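Local coordinates for protein putative antibiotic biosynthesis monooxygenase (Bordetella bronchiseptica, PDB 3GZ7) that is of undetermined function but, as a dimeric alpha-beta barrel protein of the antibiotic biosynthesis monooxygenase family, may oxidise a small organic substrate, at residues I21-S26 against V73-V78; I27-G32 against Q67-V72; D36-V41 against V57-S62; A42-L47 against Q92-L97. One frame throughout, in Å; residues are numbered along the deposited sequence.

Contact 1 of 4, residues I21-S26 against V73-V78; sequences IQEIAS and VDWETV
Glu23 reaches along the sheet to the indole of Trp75, two residues out of register with it. Its CB sits in the ring plane at the indole edge, 3.6 Å from Trp75 CD1. From there the chain runs extended, CG lying anti to the backbone N (chi1 165°), and carries the carboxylate past Val73, whose CG2 is 3.6 Å from Glu23 OE1. That oxygen offers its anti lone pair to the indole N-H: Trp75 NE1 to Glu23 OE1 is 3.0 Å and nearly straight. Carboxylate and ring are almost coplanar, 20° apart, while Val73 CG1 lies over one indole face, near its rim, and His81 stacks on the ring. The other oxygen, OE2, lies close to a bound citrate. On the reverse face of the sheet Gln22 and Asp74 point the same way, and Gln22 NE2 donates, close to its amide plane, to Asp74 OD1 at 3.0 Å. Ile21 ends the pairing, its CD1 resting 3.7 Å from Trp75 CB and 3.9 Å from Val78 CG2. Beneath these side chains the backbones form hydrogen-bonded pairs at Ile21-Trp75 and Glu23-Val73, with Ile21 N to Trp75 O at 2.8 Å. This is the antiparallel pairing of the two inner strands of the subunit's own sheet, of ferredoxin-like alpha-beta type, here with a buried Glu-Trp pair beside a bound citrate, which may mark a pocket.

Contact 2 of 4, residues I27-G32 against Q67-V72; sequences ILVQPG and QRYTLV
Leu28 CG stands anti to the backbone N (chi1 177°), while Arg68 CG turns beside its own N (chi1 -57°) and the bend at chi3 turns a guanidinium face to Leu28. Both belong to antiparallel neighbours in the four-stranded sheet that each subunit brings to the dimeric alpha-beta barrel, where they form a non-hydrogen-bonded pair. Leu28 CD1 lies over that guanidinium face, offset toward its rim, and also touches Arg68 CG at 3.6 Å. Ile27 and Tyr69, whose side chains lie on the other face of the sheet, form a hydrogen-bonded pair through their backbones, with Ile27 N to Tyr69 O at 2.8 Å and Tyr69 N to Ile27 O at 3.1 Å. The ladder goes one step further through Val29 N and Gln67 O, 2.9 Å apart. Ile27 CD1 reaches Leu71 CB at 3.9 Å, and Val29 CG2 approaches Tyr69 CD1 obliquely at the same distance. The phenol ring also meets Phe37 edge-to-face, and its OH bonds to Glu38, which ties this face to helix 34-49. A water bridges the arginine to the neighbouring strand: it donates to Ile27 O at 2.8 Å and, in the guanidinium plane, accepts from Arg68 NH1 at 2.6 Å.

Contact 3 of 4, residues D36-V41 against V57-S62; sequences DFEAGV and VALHRS
Leu59 provides the apolar part of this contact, its forked end directed from the strand toward the helix. CG anti to the backbone N (chi1 -178°) carries the fork there, where its two methyls take different partners. CD1 meets Phe37 CE2 at 3.7 Å, approaching the ring obliquely, and CD2 settles against Val41, 3.9 Å from CB and 4.0 Å from both CG1 and CG2. Within the helix, Val41 CG2 lies over one face of the Phe37 ring near its rim, so leucine, valine and phenylalanine form one cluster. The aliphatic stem of Glu38 adds a looser touch, CG to Leu59 CD2 at 4.2 Å.

Charge supplies the second kind of interaction. Glu38 and Arg61 cross at about a right angle, their carboxylate and guanidinium planes 79° apart. Glu38 OE2 is 3.9 Å from Arg61 NH1, a long salt bridge in which no N-H points at the oxygen. A water completes the link, donating to Glu38 OE2 at 2.8 Å and accepting from Arg61 NH1 at 3.1 Å in the guanidinium plane. Each group has a firmer partner as well: Tyr69 for the glutamate, and the carbonyl of Pro66 for Arg61 NE.

His60, Arg61 and Ser62 pair with a strand of the second subunit, continuing the sheet across the interface. Helix segment 36-41 running nearly antiparallel to strand segment 57-62 is part of the helix-on-sheet layering of the dimeric alpha-beta barrel.

Contact 4 of 4, residues A42-L47 against Q92-L97; sequences AQARPL and QEWRKL
Ala44 and Trp94 mark the closest approach of two helical segments that run almost exactly antiparallel, at 177°, with axes 9.8 Å apart. Segment 42-47 is kinked: Pro46 has no N-H to give to the preceding turn, and Leu47 N makes a weak bond to Ala44 O instead of the usual one. Ala44 is small enough for its CB to meet the edge of the indole directly, near the ring plane, 3.4 Å from Trp94 CE3. The same methyl lies 3.7 Å from Leu97 CD1. Both segments belong to the helical layer over one face of the sheet in the ferredoxin-like alpha-beta subunit. Trp94 CG is anti to its backbone N (chi1 163°), which sets the indole beside Ala44, while its NE1 is hydrogen-bonded to a bound citrate and its ring meets Phe48 edge-to-face. Leu47 crosses Glu93 at about a right angle, and its CD1 touches three residues: Glu93 CG at 3.5 Å, Trp94 N at 3.6 Å and Leu97 CD1 at 3.8 Å. At the more exposed side, Leu97 CD2 nestles against the amide of Gln43, 3.5 Å from CD.

In the fold
Contacts 1 and 2 are successive parts of one ladder between strands 21-28 and 68-75, their centres about 17 Å apart and joined by Leu71 N to Ala25 O at 2.9 Å. Contact 3 adds the neighbouring strand 54-62 and lies about 8 Å, centre to centre, from contact 2; the tie between them, Tyr69 OH to Glu38 OE2, is 2.7 Å long. Contact 4 continues along helix 34-49, with Val41 CG2 3.8 Å from Trp94 CH2. The side chains of Glu23, Leu71 and Trp94, from contacts 1, 2 and 4, each come within about 3 Å (nearest atoms) of a bound citrate. Citrate probably comes from the crystallisation liquor, yet may mark a pocket between sheet and helices.

Contact 1 of 4, residues I21-S26 against V73-V78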
loop_
_atom_site.group_PDB
_atom_site.type_symbol
_atom_site.label_atom_id
_atom_site.label_comp_id
_atom_site.label_asym_id
_atom_site.label_seq_id
_atom_site.Cartn_x
_atom_site.Cartn_y
_atom_site.Cartn_z
ATOM N N ILE A 21 -12.536 4.081 -0.764
ATOM C CA ILE A 21 -11.469 3.814 0.177
ATOM C C ILE A 21 -10.804 2.470 -0.156
ATOM O O ILE A 21 -11.364 1.654 -0.885
ATOM C CB ILE A 21 -11.968 3.910 1.631
ATOM C CG1 ILE A 21 -12.940 2.775 1.988
ATOM C CG2 ILE A 21 -12.615 5.336 1.889
ATOM C CD1 ILE A 21 -12.266 1.482 2.543
ATOM N N GLN A 22 -9.576 2.291 0.321
ATOM C CA GLN A 22 -8.838 1.042 0.165
ATOM C C GLN A 22 -8.547 0.417 1.523
ATOM O O GLN A 22 -8.036 1.063 2.418
ATOM C CB GLN A 22 -7.538 1.298 -0.578
ATOM C CG GLN A 22 -7.753 1.748 -2.045
ATOM C CD GLN A 22 -6.457 1.751 -2.812
ATOM O OE1 GLN A 22 -5.405 2.125 -2.258
ATOM N NE2 GLN A 22 -6.502 1.315 -4.081
ATOM N N GLU A 23 -8.959 -0.820 1.685
ATOM C CA GLU A 23 -8.497 -1.656 2.761
ATOM C C GLU A 23 -7.101 -2.084 2.381
ATOM O O GLU A 23 -6.896 -2.527 1.253
ATOM C CB GLU A 23 -9.381 -2.917 2.902
ATOM C CG GLU A 23 -8.764 -4.046 3.778
ATOM C CD GLU A 23 -9.399 -5.403 3.598
ATOM O OE1 GLU A 23 -10.406 -5.505 2.860
ATOM O OE2 GLU A 23 -8.914 -6.381 4.225
ATOM N N ILE A 24 -6.157 -1.958 3.321
ATOM C CA ILE A 24 -4.760 -2.470 3.192
ATOM C C ILE A 24 -4.577 -3.556 4.227
ATOM O O ILE A 24 -4.686 -3.290 5.396
ATOM C CB ILE A 24 -3.712 -1.332 3.445
ATOM C CG1 ILE A 24 -4.078 -0.098 2.644
ATOM C CG2 ILE A 24 -2.290 -1.749 3.051
ATOM C CD1 ILE A 24 -3.937 -0.340 1.102
ATOM N N ALA A 25 -4.356 -4.790 3.799
ATOM C CA ALA A 25 -4.103 -5.907 4.687
ATOM C C ALA A 25 -2.655 -6.382 4.481
ATOM O O ALA A 25 -2.314 -6.848 3.379
ATOM C CB ALA A 25 -5.059 -7.023 4.366
ATOM N N SER A 26 -1.801 -6.209 5.494
ATOM C CA SER A 26 -0.416 -6.672 5.459
ATOM C C SER A 26 -0.383 -8.047 6.015
ATOM O O SER A 26 -0.663 -8.247 7.207
ATOM C CB SER A 26 0.528 -5.830 6.292
ATOM O OG SER A 26 0.120 -4.486 6.231
ATOM N N VAL A 73 -7.858 -3.834 -1.333
ATOM C CA VAL A 73 -9.259 -4.055 -1.697
ATOM C C VAL A 73 -9.952 -2.714 -1.787
ATOM O O VAL A 73 -9.840 -1.908 -0.877
ATOM C CB VAL A 73 -9.997 -4.964 -0.683
ATOM C CG1 VAL A 73 -11.379 -5.278 -1.171
ATOM C CG2 VAL A 73 -9.218 -6.252 -0.458
ATOM N N ASP A 74 -10.650 -2.473 -2.902
ATOM C CA ASP A 74 -11.399 -1.224 -3.113
ATOM C C ASP A 74 -12.810 -1.386 -2.602
ATOM O O ASP A 74 -13.509 -2.278 -3.031
ATOM C CB ASP A 74 -11.387 -0.824 -4.588
ATOM C CG ASP A 74 -9.965 -0.728 -5.133
ATOM O OD1 ASP A 74 -9.192 0.150 -4.731
ATOM O OD2 ASP A 74 -9.588 -1.609 -5.912
ATOM N N TRP A 75 -13.169 -0.522 -1.640
ATOM C CA TRP A 75 -14.479 -0.429 -1.013
ATOM C C TRP A 75 -15.071 0.959 -1.185
ATOM O O TRP A 75 -14.374 1.964 -1.156
ATOM C CB TRP A 75 -14.374 -0.763 0.490
ATOM C CG TRP A 75 -13.846 -2.166 0.814
ATOM C CD1 TRP A 75 -12.575 -2.503 1.264
ATOM C CD2 TRP A 75 -14.575 -3.400 0.725
ATOM N NE1 TRP A 75 -12.505 -3.855 1.477
ATOM C CE2 TRP A 75 -13.698 -4.435 1.119
ATOM C CE3 TRP A 75 -15.879 -3.733 0.321
ATOM C CZ2 TRP A 75 -14.089 -5.770 1.144
ATOM C CZ3 TRP A 75 -16.258 -5.055 0.326
ATOM C CH2 TRP A 75 -15.360 -6.068 0.727
ATOM N N GLU A 76 -16.385 1.019 -1.338
ATOM C CA GLU A 76 -17.081 2.314 -1.370
ATOM C C GLU A 76 -17.018 3.034 -0.037
ATOM O O GLU A 76 -16.817 4.243 0.001
ATOM C CB GLU A 76 -18.545 2.145 -1.806
ATOM C CG GLU A 76 -18.717 1.877 -3.309
ATOM C CD GLU A 76 -20.155 1.385 -3.679
ATOM O OE1 GLU A 76 -21.097 1.636 -2.902
ATOM O OE2 GLU A 76 -20.325 0.779 -4.772
ATOM N N THR A 77 -17.227 2.271 1.038
ATOM C CA THR A 77 -17.107 2.722 2.411
ATOM C C THR A 77 -16.334 1.695 3.283
ATOM O O THR A 77 -16.259 0.513 2.935
ATOM C CB THR A 77 -18.506 2.909 3.079
ATOM O OG1 THR A 77 -19.072 1.630 3.385
ATOM C CG2 THR A 77 -19.449 3.716 2.180
ATOM N N VAL A 78 -15.792 2.164 4.410
ATOM C CA VAL A 78 -15.135 1.282 5.405
ATOM C C VAL A 78 -16.159 0.304 5.956
ATOM O O VAL A 78 -15.804 -0.866 6.204
ATOM C CB VAL A 78 -14.392 2.058 6.587
ATOM C CG1 VAL A 78 -13.873 1.080 7.750
ATOM C CG2 VAL A 78 -13.265 2.916 6.058
#

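Contact 2 of 4, residues I27-G32 against Q67-V72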
loop_
_atom_site.group_PDB
_atom_site.type_symbol
_atom_site.label_atom_id
_atom_site.label_comp_id
_atom_site.label_asym_id
_atom_site.label_seq_id
_atom_site.Cartn_x
_atom_site.Cartn_y
_atom_site.Cartn_z
ATOM N N ILE A 27 -0.028 -8.986 5.161
ATOM C CA ILE A 27 -0.103 -10.394 5.476
ATOM C C ILE A 27 1.320 -10.953 5.607
ATOM O O ILE A 27 2.208 -10.576 4.831
ATOM C CB ILE A 27 -0.896 -11.118 4.347
ATOM C CG1 ILE A 27 -2.299 -10.503 4.241
ATOM C CG2 ILE A 27 -0.947 -12.619 4.591
ATOM C CD1 ILE A 27 -2.910 -10.518 2.867
ATOM N N LEU A 28 1.565 -11.779 6.620
ATOM C CA LEU A 28 2.794 -12.550 6.706
ATOM C C LEU A 28 2.453 -14.048 6.540
ATOM O O LEU A 28 1.674 -14.614 7.318
ATOM C CB LEU A 28 3.550 -12.298 8.014
ATOM C CG LEU A 28 4.846 -13.105 8.256
ATOM C CD1 LEU A 28 5.984 -12.614 7.338
ATOM C CD2 LEU A 28 5.284 -13.030 9.742
ATOM N N VAL A 29 3.013 -14.668 5.496
ATOM C CA VAL A 29 2.715 -16.038 5.161
ATOM C C VAL A 29 3.762 -16.927 5.849
ATOM O O VAL A 29 4.931 -16.583 5.920
ATOM C CB VAL A 29 2.732 -16.239 3.628
ATOM C CG1 VAL A 29 2.900 -17.651 3.263
ATOM C CG2 VAL A 29 1.449 -15.710 2.998
ATOM N N GLN A 30 3.312 -18.062 6.367
ATOM C CA GLN A 30 4.184 -19.103 6.900
ATOM C C GLN A 30 5.219 -19.564 5.845
ATOM O O GLN A 30 4.881 -19.742 4.656
ATOM C CB GLN A 30 3.352 -20.297 7.335
ATOM C CG GLN A 30 2.567 -20.105 8.563
ATOM C CD GLN A 30 1.837 -21.377 8.972
ATOM O OE1 GLN A 30 2.425 -22.452 8.976
ATOM N NE2 GLN A 30 0.556 -21.254 9.330
ATOM N N PRO A 31 6.476 -19.787 6.289
ATOM C CA PRO A 31 7.566 -20.164 5.388
ATOM C C PRO A 31 7.171 -21.337 4.523
ATOM O O PRO A 31 6.670 -22.329 5.049
ATOM C CB PRO A 31 8.679 -20.596 6.358
ATOM C CG PRO A 31 8.394 -19.849 7.644
ATOM C CD PRO A 31 6.915 -19.710 7.703
ATOM N N GLY A 32 7.383 -21.234 3.211
ATOM C CA GLY A 32 6.981 -22.289 2.308
ATOM C C GLY A 32 5.534 -22.296 1.828
ATOM O O GLY A 32 5.193 -23.112 0.984
ATOM N N GLN A 67 8.051 -13.537 2.150
ATOM C CA GLN A 67 6.883 -14.084 2.824
ATOM C C GLN A 67 5.812 -13.003 3.118
ATOM O O GLN A 67 4.766 -13.370 3.584
ATOM C CB GLN A 67 7.253 -14.763 4.120
ATOM C CG GLN A 67 8.106 -15.999 4.020
ATOM C CD GLN A 67 8.734 -16.327 5.362
ATOM O OE1 GLN A 67 8.084 -16.246 6.411
ATOM N NE2 GLN A 67 9.996 -16.692 5.339
ATOM N N ARG A 68 6.065 -11.698 2.847
ATOM C CA ARG A 68 5.090 -10.667 3.133
ATOM C C ARG A 68 4.419 -10.184 1.844
ATOM O O ARG A 68 5.088 -9.974 0.802
ATOM C CB ARG A 68 5.707 -9.468 3.866
ATOM C CG ARG A 68 6.390 -9.804 5.139
ATOM C CD ARG A 68 6.845 -8.564 5.934
ATOM N NE ARG A 68 6.729 -8.876 7.356
ATOM C CZ ARG A 68 5.586 -8.822 8.060
ATOM N NH1 ARG A 68 4.459 -8.383 7.520
ATOM N NH2 ARG A 68 5.579 -9.180 9.335
ATOM N N TYR A 69 3.100 -9.990 1.971
ATOM C CA TYR A 69 2.209 -9.612 0.921
ATOM C C TYR A 69 1.290 -8.498 1.449
ATOM O O TYR A 69 1.138 -8.313 2.677
ATOM C CB TYR A 69 1.335 -10.795 0.486
ATOM C CG TYR A 69 2.034 -11.953 -0.217
ATOM C CD1 TYR A 69 2.692 -12.965 0.497
ATOM C CD2 TYR A 69 1.976 -12.071 -1.601
ATOM C CE1 TYR A 69 3.306 -14.038 -0.172
ATOM C CE2 TYR A 69 2.573 -13.110 -2.260
ATOM C CZ TYR A 69 3.223 -14.102 -1.554
ATOM O OH TYR A 69 3.782 -15.128 -2.281
ATOM N N THR A 70 0.691 -7.753 0.510
ATOM C CA THR A 70 -0.280 -6.725 0.812
ATOM C C THR A 70 -1.502 -6.979 -0.073
ATOM O O THR A 70 -1.406 -6.921 -1.314
ATOM C CB THR A 70 0.236 -5.330 0.494
ATOM O OG1 THR A 70 1.517 -5.147 1.072
ATOM C CG2 THR A 70 -0.699 -4.241 0.988
ATOM N N LEU A 71 -2.637 -7.247 0.553
ATOM C CA LEU A 71 -3.914 -7.253 -0.181
ATOM C C LEU A 71 -4.468 -5.842 -0.177
ATOM O O LEU A 71 -4.590 -5.265 0.898
ATOM C CB LEU A 71 -4.917 -8.217 0.431
ATOM C CG LEU A 71 -6.117 -8.682 -0.405
ATOM C CD1 LEU A 71 -5.677 -9.743 -1.473
ATOM C CD2 LEU A 71 -7.210 -9.249 0.514
ATOM N N VAL A 72 -4.805 -5.319 -1.367
ATOM C CA VAL A 72 -5.439 -3.994 -1.515
ATOM C C VAL A 72 -6.821 -4.210 -2.105
ATOM O O VAL A 72 -6.948 -4.783 -3.189
ATOM C CB VAL A 72 -4.561 -3.045 -2.392
ATOM C CG1 VAL A 72 -5.192 -1.639 -2.546
ATOM C CG2 VAL A 72 -3.158 -2.983 -1.783
HETATM O O HOH W 1 3.171 -8.000 5.291
#

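Contact 3 of 4, residues D36-V41 against V57-S62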
loop_
_atom_site.group_PDB
_atom_site.type_symbol
_atom_site.label_atom_id
_atom_site.label_comp_id
_atom_site.label_asym_id
_atom_site.label_seq_id
_atom_site.Cartn_x
_atom_site.Cartn_y
_atom_site.Cartn_z
ATOM N N ASP A 36 0.822 -21.620 -2.171
ATOM C CA ASP A 36 -0.473 -22.039 -1.666
ATOM C C ASP A 36 -1.320 -20.801 -1.430
ATOM O O ASP A 36 -2.538 -20.817 -1.649
ATOM C CB ASP A 36 -0.329 -22.799 -0.326
ATOM C CG ASP A 36 0.114 -24.258 -0.488
ATOM O OD1 ASP A 36 -0.023 -24.815 -1.597
ATOM O OD2 ASP A 36 0.592 -24.852 0.516
ATOM N N PHE A 37 -0.669 -19.735 -0.964
ATOM C CA PHE A 37 -1.394 -18.531 -0.568
ATOM C C PHE A 37 -1.884 -17.841 -1.812
ATOM O O PHE A 37 -3.071 -17.577 -1.967
ATOM C CB PHE A 37 -0.525 -17.574 0.283
ATOM C CG PHE A 37 -1.215 -16.256 0.592
ATOM C CD1 PHE A 37 -2.377 -16.229 1.342
ATOM C CD2 PHE A 37 -0.714 -15.060 0.095
ATOM C CE1 PHE A 37 -3.029 -15.022 1.608
ATOM C CE2 PHE A 37 -1.357 -13.854 0.347
ATOM C CZ PHE A 37 -2.508 -13.839 1.109
ATOM N N GLU A 38 -0.946 -17.564 -2.713
ATOM C CA GLU A 38 -1.287 -16.990 -4.012
ATOM C C GLU A 38 -2.415 -17.751 -4.672
ATOM O O GLU A 38 -3.373 -17.118 -5.061
ATOM C CB GLU A 38 -0.086 -16.927 -4.926
ATOM C CG GLU A 38 0.900 -15.867 -4.511
ATOM C CD GLU A 38 2.169 -15.864 -5.312
ATOM O OE1 GLU A 38 2.230 -16.531 -6.378
ATOM O OE2 GLU A 38 3.091 -15.131 -4.885
ATOM N N ALA A 39 -2.306 -19.083 -4.775
ATOM C CA ALA A 39 -3.408 -19.942 -5.318
ATOM C C ALA A 39 -4.737 -19.697 -4.609
ATOM O O ALA A 39 -5.793 -19.495 -5.248
ATOM C CB ALA A 39 -3.023 -21.473 -5.259
ATOM N N GLY A 40 -4.679 -19.660 -3.281
ATOM C CA GLY A 40 -5.858 -19.353 -2.456
ATOM C C GLY A 40 -6.471 -17.997 -2.660
ATOM O O GLY A 40 -7.660 -17.892 -2.745
ATOM N N VAL A 41 -5.655 -16.937 -2.703
ATOM C CA VAL A 41 -6.173 -15.614 -3.056
ATOM C C VAL A 41 -6.796 -15.594 -4.472
ATOM O O VAL A 41 -7.859 -14.986 -4.675
ATOM C CB VAL A 41 -5.109 -14.503 -2.919
ATOM C CG1 VAL A 41 -5.722 -13.142 -3.292
ATOM C CG2 VAL A 41 -4.527 -14.448 -1.469
ATOM N N VAL A 57 -9.826 -6.059 -6.116
ATOM C CA VAL A 57 -8.928 -6.809 -5.253
ATOM C C VAL A 57 -7.574 -7.073 -5.960
ATOM O O VAL A 57 -7.519 -7.660 -7.055
ATOM C CB VAL A 57 -9.556 -8.163 -4.892
ATOM C CG1 VAL A 57 -8.678 -8.940 -3.882
ATOM C CG2 VAL A 57 -10.918 -7.933 -4.315
ATOM N N ALA A 58 -6.484 -6.633 -5.339
ATOM C CA ALA A 58 -5.117 -6.811 -5.851
ATOM C C ALA A 58 -4.196 -7.384 -4.724
ATOM O O ALA A 58 -4.388 -7.110 -3.511
ATOM C CB ALA A 58 -4.595 -5.469 -6.357
ATOM N N LEU A 59 -3.255 -8.222 -5.130
ATOM C CA LEU A 59 -2.316 -8.903 -4.227
ATOM C C LEU A 59 -0.920 -8.458 -4.631
ATOM O O LEU A 59 -0.573 -8.488 -5.821
ATOM C CB LEU A 59 -2.454 -10.437 -4.310
ATOM C CG LEU A 59 -1.554 -11.258 -3.365
ATOM C CD1 LEU A 59 -1.837 -10.919 -1.899
ATOM C CD2 LEU A 59 -1.711 -12.754 -3.662
ATOM N N HIS A 60 -0.166 -7.943 -3.675
ATOM C CA HIS A 60 1.194 -7.498 -3.918
ATOM C C HIS A 60 2.116 -8.289 -3.016
ATOM O O HIS A 60 1.720 -8.694 -1.941
ATOM C CB HIS A 60 1.373 -5.988 -3.648
ATOM C CG HIS A 60 0.548 -5.103 -4.512
ATOM N ND1 HIS A 60 1.002 -4.601 -5.710
ATOM C CD2 HIS A 60 -0.722 -4.650 -4.369
ATOM C CE1 HIS A 60 0.044 -3.876 -6.265
ATOM N NE2 HIS A 60 -1.010 -3.893 -5.474
ATOM N N ARG A 61 3.347 -8.494 -3.477
ATOM C CA ARG A 61 4.366 -9.199 -2.731
ATOM C C ARG A 61 5.603 -8.332 -2.484
ATOM O O ARG A 61 6.135 -7.740 -3.406
ATOM C CB ARG A 61 4.778 -10.455 -3.478
ATOM C CG ARG A 61 5.715 -11.330 -2.697
ATOM C CD ARG A 61 5.956 -12.642 -3.430
ATOM N NE ARG A 61 6.692 -13.586 -2.570
ATOM C CZ ARG A 61 7.134 -14.774 -2.987
ATOM N NH1 ARG A 61 6.929 -15.177 -4.239
ATOM N NH2 ARG A 61 7.809 -15.546 -2.167
ATOM N N SER A 62 6.069 -8.316 -1.232
ATOM C CA SER A 62 7.286 -7.617 -0.870
ATOM C C SER A 62 8.522 -8.217 -1.531
ATOM O O SER A 62 8.704 -9.427 -1.524
ATOM C CB SER A 62 7.487 -7.658 0.637
ATOM O OG SER A 62 8.648 -6.917 1.006
HETATM O O HOH W 2 5.137 -14.261 -6.586
#

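Contact 4 of 4, residues A42-L47 against Q92-L97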
loop_
_atom_site.group_PDB
_atom_site.type_symbol
_atom_site.label_atom_id
_atom_site.label_comp_id
_atom_site.label_asym_id
_atom_site.label_seq_id
_atom_site.Cartn_x
_atom_site.Cartn_y
_atom_site.Cartn_z
ATOM N N ALA A 42 -6.159 -16.254 -5.446
ATOM C CA ALA A 42 -6.634 -16.233 -6.843
ATOM C C ALA A 42 -8.044 -16.821 -6.934
ATOM O O ALA A 42 -8.937 -16.275 -7.560
ATOM C CB ALA A 42 -5.651 -16.981 -7.767
ATOM N N GLN A 43 -8.237 -17.897 -6.199
ATOM C CA GLN A 43 -9.506 -18.592 -6.096
ATOM C C GLN A 43 -10.567 -17.875 -5.281
ATOM O O GLN A 43 -11.752 -18.055 -5.497
ATOM C CB GLN A 43 -9.233 -19.955 -5.466
ATOM C CG GLN A 43 -10.397 -20.832 -5.586
ATOM C CD GLN A 43 -10.232 -22.120 -4.883
ATOM O OE1 GLN A 43 -9.099 -22.576 -4.585
ATOM N NE2 GLN A 43 -11.380 -22.728 -4.566
ATOM N N ALA A 44 -10.124 -17.085 -4.326
ATOM C CA ALA A 44 -10.994 -16.410 -3.378
ATOM C C ALA A 44 -11.424 -15.040 -3.895
ATOM O O ALA A 44 -12.400 -14.482 -3.425
ATOM C CB ALA A 44 -10.276 -16.293 -2.037
ATOM N N ARG A 45 -10.688 -14.508 -4.872
ATOM C CA ARG A 45 -10.925 -13.177 -5.437
ATOM C C ARG A 45 -12.375 -12.817 -5.768
ATOM O O ARG A 45 -12.787 -11.712 -5.407
ATOM C CB ARG A 45 -10.023 -12.920 -6.662
ATOM C CG ARG A 45 -8.801 -12.100 -6.294
ATOM C CD ARG A 45 -7.977 -11.618 -7.458
ATOM N NE ARG A 45 -8.450 -10.385 -8.070
ATOM C CZ ARG A 45 -9.134 -10.295 -9.222
ATOM N NH1 ARG A 45 -9.497 -11.370 -9.919
ATOM N NH2 ARG A 45 -9.462 -9.098 -9.684
ATOM N N PRO A 46 -13.135 -13.718 -6.448
ATOM C CA PRO A 46 -14.591 -13.588 -6.697
ATOM C C PRO A 46 -15.510 -13.421 -5.464
ATOM O O PRO A 46 -16.565 -12.786 -5.570
ATOM C CB PRO A 46 -14.938 -14.886 -7.429
ATOM C CG PRO A 46 -13.677 -15.300 -8.057
ATOM C CD PRO A 46 -12.607 -14.945 -7.071
ATOM N N LEU A 47 -15.127 -13.992 -4.324
ATOM C CA LEU A 47 -15.761 -13.694 -3.029
ATOM C C LEU A 47 -15.771 -12.231 -2.718
ATOM O O LEU A 47 -16.783 -11.692 -2.242
ATOM C CB LEU A 47 -15.050 -14.423 -1.855
ATOM C CG LEU A 47 -15.135 -15.952 -1.849
ATOM C CD1 LEU A 47 -14.329 -16.644 -0.696
ATOM C CD2 LEU A 47 -16.598 -16.360 -1.860
ATOM N N GLN A 92 -16.127 -16.098 5.982
ATOM C CA GLN A 92 -15.879 -17.418 6.532
ATOM C C GLN A 92 -15.240 -18.340 5.479
ATOM O O GLN A 92 -14.394 -19.177 5.805
ATOM C CB GLN A 92 -17.192 -18.046 7.107
ATOM C CG GLN A 92 -18.069 -17.070 7.984
ATOM C CD GLN A 92 -17.313 -16.513 9.171
ATOM O OE1 GLN A 92 -16.579 -17.245 9.820
ATOM N NE2 GLN A 92 -17.517 -15.239 9.492
ATOM N N GLU A 93 -15.623 -18.167 4.217
ATOM C CA GLU A 93 -15.051 -18.935 3.100
ATOM C C GLU A 93 -13.618 -18.449 2.702
ATOM O O GLU A 93 -12.729 -19.249 2.399
ATOM C CB GLU A 93 -16.003 -18.850 1.916
ATOM C CG GLU A 93 -15.588 -19.594 0.693
ATOM C CD GLU A 93 -15.549 -21.086 0.906
ATOM O OE1 GLU A 93 -15.994 -21.569 1.970
ATOM O OE2 GLU A 93 -15.056 -21.774 -0.008
ATOM N N TRP A 94 -13.406 -17.140 2.719
ATOM C CA TRP A 94 -12.078 -16.579 2.577
ATOM C C TRP A 94 -11.139 -17.209 3.617
ATOM O O TRP A 94 -10.066 -17.642 3.280
ATOM C CB TRP A 94 -12.127 -15.033 2.696
ATOM C CG TRP A 94 -10.787 -14.374 2.974
ATOM C CD1 TRP A 94 -10.339 -13.930 4.179
ATOM C CD2 TRP A 94 -9.731 -14.080 2.027
ATOM N NE1 TRP A 94 -9.092 -13.394 4.064
ATOM C CE2 TRP A 94 -8.680 -13.476 2.756
ATOM C CE3 TRP A 94 -9.573 -14.273 0.659
ATOM C CZ2 TRP A 94 -7.481 -13.048 2.154
ATOM C CZ3 TRP A 94 -8.377 -13.864 0.063
ATOM C CH2 TRP A 94 -7.348 -13.243 0.822
ATOM N N ARG A 95 -11.545 -17.257 4.876
ATOM C CA ARG A 95 -10.685 -17.788 5.932
ATOM C C ARG A 95 -10.451 -19.278 5.804
ATOM O O ARG A 95 -9.357 -19.732 6.071
ATOM C CB ARG A 95 -11.228 -17.415 7.316
ATOM C CG ARG A 95 -10.872 -15.972 7.713
ATOM C CD ARG A 95 -9.339 -15.876 7.691
ATOM N NE ARG A 95 -8.742 -14.842 8.520
ATOM C CZ ARG A 95 -8.557 -14.908 9.836
ATOM N NH1 ARG A 95 -8.954 -15.967 10.548
ATOM N NH2 ARG A 95 -7.968 -13.865 10.442
ATOM N N LYS A 96 -11.450 -20.021 5.346
ATOM C CA LYS A 96 -11.250 -21.423 4.956
ATOM C C LYS A 96 -10.273 -21.635 3.795
ATOM O O LYS A 96 -9.522 -22.597 3.790
ATOM C CB LYS A 96 -12.603 -22.086 4.639
ATOM C CG LYS A 96 -13.439 -22.319 5.917
ATOM C CD LYS A 96 -14.939 -22.554 5.643
ATOM C CE LYS A 96 -15.734 -22.543 6.950
ATOM N NZ LYS A 96 -17.079 -23.107 6.708
ATOM N N LEU A 97 -10.280 -20.730 2.817
ATOM C CA LEU A 97 -9.366 -20.803 1.680
ATOM C C LEU A 97 -7.901 -20.381 2.004
ATOM O O LEU A 97 -6.988 -20.979 1.472
ATOM C CB LEU A 97 -9.891 -19.978 0.495
ATOM C CG LEU A 97 -10.967 -20.596 -0.377
ATOM C CD1 LEU A 97 -11.837 -19.529 -1.068
ATOM C CD2 LEU A 97 -10.329 -21.492 -1.433
#